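Local coordinates for small ribosomal subunit biogenesis GTPase RsgA (Thermotoga maritima, PDB 1U0L), which probably hydrolyses GTP slowly, through a circularly permuted GTPase domain, while assisting late maturation of the 30S ribosomal subunit, at residues Thr101-Val109 / Ser283-Glu294. Residues are numbered along the deposited sequence; the frame is centred on the assembly and turned at random.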
ATOM      1  N   THR A 101     -10.568  -9.046  10.597  1.00 32.73           N
ATOM      2  CA  THR A 101      -9.428  -9.685   9.951  1.00 34.21           C
ATOM      3  C   THR A 101      -9.724  -9.800   8.461  1.00 35.55           C
ATOM      4  O   THR A 101      -8.816  -9.732   7.634  1.00 34.72           O
ATOM      5  CB  THR A 101      -9.155 -11.099  10.506  1.00 24.98           C
ATOM      6  OG1 THR A 101     -10.305 -11.925  10.287  1.00 24.01           O
ATOM      7  CG2 THR A 101      -8.827 -11.040  11.994  1.00 21.81           C
ATOM      8  N   TYR A 102     -10.997  -9.968   8.117  1.00 40.84           N
ATOM      9  CA  TYR A 102     -11.377 -10.083   6.712  1.00 41.10           C
ATOM     10  C   TYR A 102     -10.936  -8.853   5.915  1.00 40.81           C
ATOM     11  O   TYR A 102     -10.327  -8.983   4.851  1.00 40.57           O
ATOM     12  CB  TYR A 102     -12.889 -10.268   6.576  1.00 26.54           C
ATOM     13  CG  TYR A 102     -13.361 -10.220   5.143  1.00 24.94           C
ATOM     14  CD1 TYR A 102     -13.259 -11.339   4.317  1.00 27.34           C
ATOM     15  CD2 TYR A 102     -13.877  -9.046   4.604  1.00 24.68           C
ATOM     16  CE1 TYR A 102     -13.662 -11.293   2.988  1.00 29.29           C
ATOM     17  CE2 TYR A 102     -14.281  -8.980   3.277  1.00 28.62           C
ATOM     18  CZ  TYR A 102     -14.174 -10.106   2.474  1.00 30.84           C
ATOM     19  OH  TYR A 102     -14.579 -10.055   1.157  1.00 33.93           O
ATOM     20  N   ILE A 103     -11.257  -7.664   6.423  1.00 36.56           N
ATOM     21  CA  ILE A 103     -10.857  -6.430   5.755  1.00 36.75           C
ATOM     22  C   ILE A 103      -9.341  -6.380   5.704  1.00 35.67           C
ATOM     23  O   ILE A 103      -8.766  -6.051   4.671  1.00 36.27           O
ATOM     24  CB  ILE A 103     -11.394  -5.170   6.493  1.00 38.35           C
ATOM     25  CG1 ILE A 103     -12.734  -4.756   5.883  1.00 36.14           C
ATOM     26  CG2 ILE A 103     -10.388  -4.016   6.401  1.00 34.14           C
ATOM     27  CD1 ILE A 103     -13.785  -5.819   5.987  1.00 40.33           C
ATOM     28  N   ILE A 104      -8.699  -6.725   6.817  1.00 30.21           N
ATOM     29  CA  ILE A 104      -7.240  -6.734   6.884  1.00 27.78           C
ATOM     30  C   ILE A 104      -6.607  -7.632   5.815  1.00 29.77           C
ATOM     31  O   ILE A 104      -5.626  -7.246   5.171  1.00 31.59           O
ATOM     32  CB  ILE A 104      -6.726  -7.228   8.248  1.00 12.26           C
ATOM     33  CG1 ILE A 104      -7.125  -6.270   9.359  1.00 11.39           C
ATOM     34  CG2 ILE A 104      -5.221  -7.328   8.218  1.00 12.18           C
ATOM     35  CD1 ILE A 104      -6.600  -6.680  10.711  1.00  6.70           C
ATOM     36  N   ASP A 105      -7.157  -8.829   5.628  1.00 22.42           N
ATOM     37  CA  ASP A 105      -6.603  -9.751   4.646  1.00 21.92           C
ATOM     38  C   ASP A 105      -6.878  -9.324   3.212  1.00 21.73           C
ATOM     39  O   ASP A 105      -6.111  -9.650   2.299  1.00 18.90           O
ATOM     40  CB  ASP A 105      -7.117 -11.177   4.897  1.00 25.80           C
ATOM     41  CG  ASP A 105      -6.621 -11.737   6.213  1.00 28.84           C
ATOM     42  OD1 ASP A 105      -5.547 -11.273   6.687  1.00 26.38           O
ATOM     43  OD2 ASP A 105      -7.292 -12.638   6.770  1.00 28.86           O
ATOM     44  N   LYS A 106      -7.965  -8.588   3.008  1.00 26.95           N
ATOM     45  CA  LYS A 106      -8.282  -8.121   1.668  1.00 26.31           C
ATOM     46  C   LYS A 106      -7.255  -7.046   1.321  1.00 26.21           C
ATOM     47  O   LYS A 106      -6.782  -6.953   0.180  1.00 23.87           O
ATOM     48  CB  LYS A 106      -9.696  -7.568   1.619  1.00 23.10           C
ATOM     49  CG  LYS A 106     -10.025  -6.893   0.324  1.00 26.46           C
ATOM     50  CD  LYS A 106     -11.497  -6.881   0.056  1.00 29.30           C
ATOM     51  CE  LYS A 106     -11.998  -8.291  -0.192  1.00 32.07           C
ATOM     52  NZ  LYS A 106     -13.444  -8.274  -0.587  1.00 36.08           N
ATOM     53  N   PHE A 107      -6.894  -6.252   2.324  1.00 23.90           N
ATOM     54  CA  PHE A 107      -5.899  -5.206   2.138  1.00 24.18           C
ATOM     55  C   PHE A 107      -4.550  -5.833   1.813  1.00 24.52           C
ATOM     56  O   PHE A 107      -3.876  -5.412   0.861  1.00 22.32           O
ATOM     57  CB  PHE A 107      -5.789  -4.346   3.393  1.00 20.00           C
ATOM     58  CG  PHE A 107      -6.653  -3.136   3.355  1.00 22.06           C
ATOM     59  CD1 PHE A 107      -7.419  -2.774   4.456  1.00 21.23           C
ATOM     60  CD2 PHE A 107      -6.710  -2.349   2.207  1.00 22.49           C
ATOM     61  CE1 PHE A 107      -8.236  -1.639   4.417  1.00 22.55           C
ATOM     62  CE2 PHE A 107      -7.523  -1.211   2.152  1.00 23.73           C
ATOM     63  CZ  PHE A 107      -8.292  -0.854   3.264  1.00 22.20           C
ATOM     64  N   LEU A 108      -4.165  -6.838   2.602  1.00 23.56           N
ATOM     65  CA  LEU A 108      -2.903  -7.533   2.385  1.00 23.58           C
ATOM     66  C   LEU A 108      -2.904  -8.194   1.007  1.00 23.62           C
ATOM     67  O   LEU A 108      -1.916  -8.113   0.284  1.00 24.81           O
ATOM     68  CB  LEU A 108      -2.674  -8.578   3.481  1.00 19.92           C
ATOM     69  CG  LEU A 108      -2.434  -8.001   4.878  1.00 20.68           C
ATOM     70  CD1 LEU A 108      -2.449  -9.114   5.909  1.00 17.45           C
ATOM     71  CD2 LEU A 108      -1.110  -7.254   4.912  1.00 18.35           C
ATOM     72  N   VAL A 109      -4.012  -8.830   0.635  1.00 17.70           N
ATOM     73  CA  VAL A 109      -4.103  -9.470  -0.672  1.00 19.46           C
ATOM     74  C   VAL A 109      -3.780  -8.428  -1.744  1.00 21.95           C
ATOM     75  O   VAL A 109      -2.993  -8.686  -2.655  1.00 22.95           O
ATOM     76  CB  VAL A 109      -5.512 -10.052  -0.927  1.00 18.79           C
ATOM     77  CG1 VAL A 109      -5.661 -10.436  -2.388  1.00 17.24           C
ATOM     78  CG2 VAL A 109      -5.735 -11.279  -0.054  1.00 19.26           C
ATOM     79  N   SER A 283      -8.599 -17.844  10.779  1.00 39.05           N
ATOM     80  CA  SER A 283      -9.102 -16.621  10.162  1.00 35.95           C
ATOM     81  C   SER A 283      -8.550 -16.472   8.766  1.00 32.83           C
ATOM     82  O   SER A 283      -9.280 -16.139   7.833  1.00 32.33           O
ATOM     83  CB  SER A 283      -8.709 -15.404  10.994  1.00 41.21           C
ATOM     84  OG  SER A 283      -7.324 -15.398  11.255  1.00 42.68           O
ATOM     85  N   ARG A 284      -7.254 -16.724   8.623  1.00 26.91           N
ATOM     86  CA  ARG A 284      -6.616 -16.609   7.323  1.00 26.44           C
ATOM     87  C   ARG A 284      -7.320 -17.510   6.322  1.00 25.98           C
ATOM     88  O   ARG A 284      -7.858 -17.042   5.309  1.00 25.93           O
ATOM     89  CB  ARG A 284      -5.134 -16.978   7.423  1.00 34.98           C
ATOM     90  CG  ARG A 284      -4.312 -15.972   8.230  1.00 36.19           C
ATOM     91  CD  ARG A 284      -4.178 -14.630   7.509  1.00 34.69           C
ATOM     92  NE  ARG A 284      -3.282 -14.741   6.365  1.00 35.59           N
ATOM     93  CZ  ARG A 284      -2.922 -13.730   5.582  1.00 36.06           C
ATOM     94  NH1 ARG A 284      -3.382 -12.513   5.815  1.00 39.22           N
ATOM     95  NH2 ARG A 284      -2.094 -13.936   4.567  1.00 38.21           N
ATOM     96  N   TYR A 285      -7.327 -18.807   6.612  1.00 29.07           N
ATOM     97  CA  TYR A 285      -7.971 -19.758   5.720  1.00 28.09           C
ATOM     98  C   TYR A 285      -9.407 -19.325   5.388  1.00 27.63           C
ATOM     99  O   TYR A 285      -9.812 -19.255   4.219  1.00 25.81           O
ATOM    100  CB  TYR A 285      -8.007 -21.151   6.354  1.00 30.08           C
ATOM    101  CG  TYR A 285      -8.593 -22.157   5.404  1.00 31.31           C
ATOM    102  CD1 TYR A 285      -7.879 -22.571   4.289  1.00 31.84           C
ATOM    103  CD2 TYR A 285      -9.906 -22.593   5.542  1.00 31.21           C
ATOM    104  CE1 TYR A 285      -8.455 -23.380   3.327  1.00 32.80           C
ATOM    105  CE2 TYR A 285     -10.495 -23.407   4.581  1.00 31.99           C
ATOM    106  CZ  TYR A 285      -9.761 -23.790   3.471  1.00 32.04           C
ATOM    107  OH  TYR A 285     -10.340 -24.547   2.474  1.00 32.97           O
ATOM    108  N   GLU A 286     -10.157 -19.041   6.449  1.00 28.33           N
ATOM    109  CA  GLU A 286     -11.551 -18.634   6.385  1.00 29.71           C
ATOM    110  C   GLU A 286     -11.790 -17.495   5.410  1.00 27.34           C
ATOM    111  O   GLU A 286     -12.613 -17.614   4.496  1.00 26.11           O
ATOM    112  CB  GLU A 286     -12.007 -18.230   7.786  1.00 86.25           C
ATOM    113  CG  GLU A 286     -13.472 -17.909   7.920  1.00 95.87           C
ATOM    114  CD  GLU A 286     -13.846 -17.597   9.351  1.00104.29           C
ATOM    115  OE1 GLU A 286     -13.329 -16.601   9.900  1.00108.74           O
ATOM    116  OE2 GLU A 286     -14.652 -18.353   9.931  1.00107.21           O
ATOM    117  N   ASN A 287     -11.066 -16.398   5.605  1.00 24.36           N
ATOM    118  CA  ASN A 287     -11.213 -15.232   4.750  1.00 23.68           C
ATOM    119  C   ASN A 287     -10.789 -15.529   3.312  1.00 24.29           C
ATOM    120  O   ASN A 287     -11.423 -15.036   2.356  1.00 22.02           O
ATOM    121  CB  ASN A 287     -10.418 -14.064   5.331  1.00 23.76           C
ATOM    122  CG  ASN A 287     -10.957 -13.611   6.673  1.00 23.42           C
ATOM    123  OD1 ASN A 287     -12.158 -13.403   6.822  1.00 24.71           O
ATOM    124  ND2 ASN A 287     -10.073 -13.452   7.659  1.00 22.02           N
ATOM    125  N   TYR A 288      -9.730 -16.334   3.156  1.00 21.55           N
ATOM    126  CA  TYR A 288      -9.254 -16.702   1.828  1.00 23.33           C
ATOM    127  C   TYR A 288     -10.355 -17.463   1.071  1.00 24.63           C
ATOM    128  O   TYR A 288     -10.626 -17.181  -0.097  1.00 21.88           O
ATOM    129  CB  TYR A 288      -8.001 -17.575   1.907  1.00 37.94           C
ATOM    130  CG  TYR A 288      -7.773 -18.331   0.615  1.00 42.55           C
ATOM    131  CD1 TYR A 288      -7.545 -17.650  -0.586  1.00 43.79           C
ATOM    132  CD2 TYR A 288      -7.910 -19.721   0.570  1.00 43.97           C
ATOM    133  CE1 TYR A 288      -7.474 -18.330  -1.794  1.00 43.48           C
ATOM    134  CE2 TYR A 288      -7.842 -20.412  -0.630  1.00 45.55           C
ATOM    135  CZ  TYR A 288      -7.628 -19.714  -1.808  1.00 46.70           C
ATOM    136  OH  TYR A 288      -7.600 -20.406  -2.999  1.00 48.77           O
ATOM    137  N   VAL A 289     -10.986 -18.430   1.731  1.00 33.27           N
ATOM    138  CA  VAL A 289     -12.059 -19.190   1.093  1.00 35.81           C
ATOM    139  C   VAL A 289     -13.243 -18.284   0.745  1.00 36.22           C
ATOM    140  O   VAL A 289     -13.807 -18.393  -0.345  1.00 36.48           O
ATOM    141  CB  VAL A 289     -12.549 -20.335   2.000  1.00 54.32           C
ATOM    142  CG1 VAL A 289     -13.764 -21.003   1.384  1.00 53.00           C
ATOM    143  CG2 VAL A 289     -11.432 -21.342   2.197  1.00 52.11           C
ATOM    144  N   LYS A 290     -13.612 -17.396   1.673  1.00 24.31           N
ATOM    145  CA  LYS A 290     -14.700 -16.443   1.458  1.00 22.99           C
ATOM    146  C   LYS A 290     -14.379 -15.640   0.206  1.00 22.36           C
ATOM    147  O   LYS A 290     -15.198 -15.523  -0.709  1.00 19.50           O
ATOM    148  CB  LYS A 290     -14.814 -15.494   2.650  1.00 56.70           C
ATOM    149  CG  LYS A 290     -15.817 -14.357   2.464  1.00 60.73           C
ATOM    150  CD  LYS A 290     -17.266 -14.825   2.559  1.00 63.49           C
ATOM    151  CE  LYS A 290     -18.234 -13.662   2.370  1.00 64.74           C
ATOM    152  NZ  LYS A 290     -17.920 -12.524   3.283  1.00 63.81           N
ATOM    153  N   MET A 291     -13.168 -15.088   0.168  1.00 47.17           N
ATOM    154  CA  MET A 291     -12.731 -14.311  -0.986  1.00 46.60           C
ATOM    155  C   MET A 291     -12.726 -15.169  -2.245  1.00 47.39           C
ATOM    156  O   MET A 291     -13.154 -14.724  -3.306  1.00 47.90           O
ATOM    157  CB  MET A 291     -11.341 -13.711  -0.736  1.00 28.91           C
ATOM    158  CG  MET A 291     -11.400 -12.315  -0.117  1.00 27.70           C
ATOM    159  SD  MET A 291      -9.845 -11.427   0.027  1.00 23.12           S
ATOM    160  CE  MET A 291      -9.332 -11.967   1.642  1.00 23.88           C
ATOM    161  N   PHE A 292     -12.249 -16.404  -2.117  1.00 36.12           N
ATOM    162  CA  PHE A 292     -12.203 -17.319  -3.243  1.00 36.59           C
ATOM    163  C   PHE A 292     -13.579 -17.353  -3.902  1.00 38.22           C
ATOM    164  O   PHE A 292     -13.746 -16.940  -5.054  1.00 37.34           O
ATOM    165  CB  PHE A 292     -11.822 -18.729  -2.777  1.00 34.25           C
ATOM    166  CG  PHE A 292     -11.686 -19.718  -3.898  1.00 34.09           C
ATOM    167  CD1 PHE A 292     -10.503 -19.816  -4.611  1.00 35.80           C
ATOM    168  CD2 PHE A 292     -12.771 -20.490  -4.299  1.00 36.02           C
ATOM    169  CE1 PHE A 292     -10.400 -20.665  -5.720  1.00 37.07           C
ATOM    170  CE2 PHE A 292     -12.681 -21.341  -5.409  1.00 37.61           C
ATOM    171  CZ  PHE A 292     -11.492 -21.425  -6.118  1.00 36.49           C
ATOM    172  N   TYR A 293     -14.569 -17.836  -3.159  1.00 39.54           N
ATOM    173  CA  TYR A 293     -15.928 -17.932  -3.673  1.00 43.22           C
ATOM    174  C   TYR A 293     -16.489 -16.594  -4.206  1.00 45.91           C
ATOM    175  O   TYR A 293     -17.259 -16.569  -5.180  1.00 44.71           O
ATOM    176  CB  TYR A 293     -16.823 -18.530  -2.583  1.00 46.79           C
ATOM    177  CG  TYR A 293     -16.654 -20.035  -2.435  1.00 48.87           C
ATOM    178  CD1 TYR A 293     -16.844 -20.667  -1.204  1.00 48.95           C
ATOM    179  CD2 TYR A 293     -16.311 -20.831  -3.532  1.00 49.96           C
ATOM    180  CE1 TYR A 293     -16.690 -22.047  -1.065  1.00 49.21           C
ATOM    181  CE2 TYR A 293     -16.158 -22.214  -3.406  1.00 51.15           C
ATOM    182  CZ  TYR A 293     -16.345 -22.812  -2.170  1.00 52.43           C
ATOM    183  OH  TYR A 293     -16.168 -24.172  -2.046  1.00 54.78           O
ATOM    184  N   GLU A 294     -16.089 -15.491  -3.575  1.00 48.79           N
ATOM    185  CA  GLU A 294     -16.525 -14.166  -3.996  1.00 49.91           C
ATOM    186  C   GLU A 294     -16.019 -13.851  -5.394  1.00 51.89           C
ATOM    187  O   GLU A 294     -16.677 -13.141  -6.151  1.00 53.05           O
ATOM    188  CB  GLU A 294     -16.013 -13.106  -3.029  1.00 54.88           C
ATOM    189  CG  GLU A 294     -16.955 -12.814  -1.888  1.00 59.23           C
ATOM    190  CD  GLU A 294     -16.358 -11.881  -0.856  1.00 61.30           C
ATOM    191  OE1 GLU A 294     -15.745 -10.861  -1.246  1.00 61.90           O
ATOM    192  OE2 GLU A 294     -16.509 -12.163   0.349  1.00 61.83           O
TER
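The ring of Y102 carries the ammonium of K290 over one face, a cation-pi contact with NZ 4.8 Å from the ring centroid. At the ring's edge, near its plane, lies N287 OD1, the amide being turned 63° from the ring, while the methylene CG of K290 and CG of M291 approach CE1 obliquely. With CG anti to the backbone N (chi1 173°), Y102 reaches along the 283-294 helix, and its side chain sits as a knob among N287, K290, M291 and E294. Its OH accepts a hydrogen bond from K106 NZ at 2.7 Å and lies 2.8 Å from E294 OE1. K106 and K290 both form salt bridges with E294, making a small charged network at this end. Replacing Y102 by alanine removes ring and hydroxyl together, and is likely to open a gap beside M291, leaving K106 NZ without its acceptor hydroxyl and K290 NZ without its aromatic partner.

At the other end, N287 ND2 donates two bonds of 3.0 Å, to T101 OG1, almost in the amide plane, and to D105 OD2, met on the anti side but tilted out of the carboxylate plane. D105 OD1 pairs with R284 NH1 at 2.6 Å in a salt bridge whose hydrogen bond is weak because the N-H points well off the line to the acceptor, carboxylate and guanidinium planes standing nearly perpendicular (89°). Y143 also hydrogen-bonds D105 OD1, and E250 forms a second salt bridge with R284, so this buried charge pair has further partners. M291 packs as a knob into the hole formed by Y102, D105, K106 and V109, its CE 4.0 Å from V109 CG2. This is knobs-into-holes packing of two steeply crossed helices, joining helix 101-113 of the circularly permuted, P-loop GTPase fold to helix 282-296 of the C-terminal zinc-binding region.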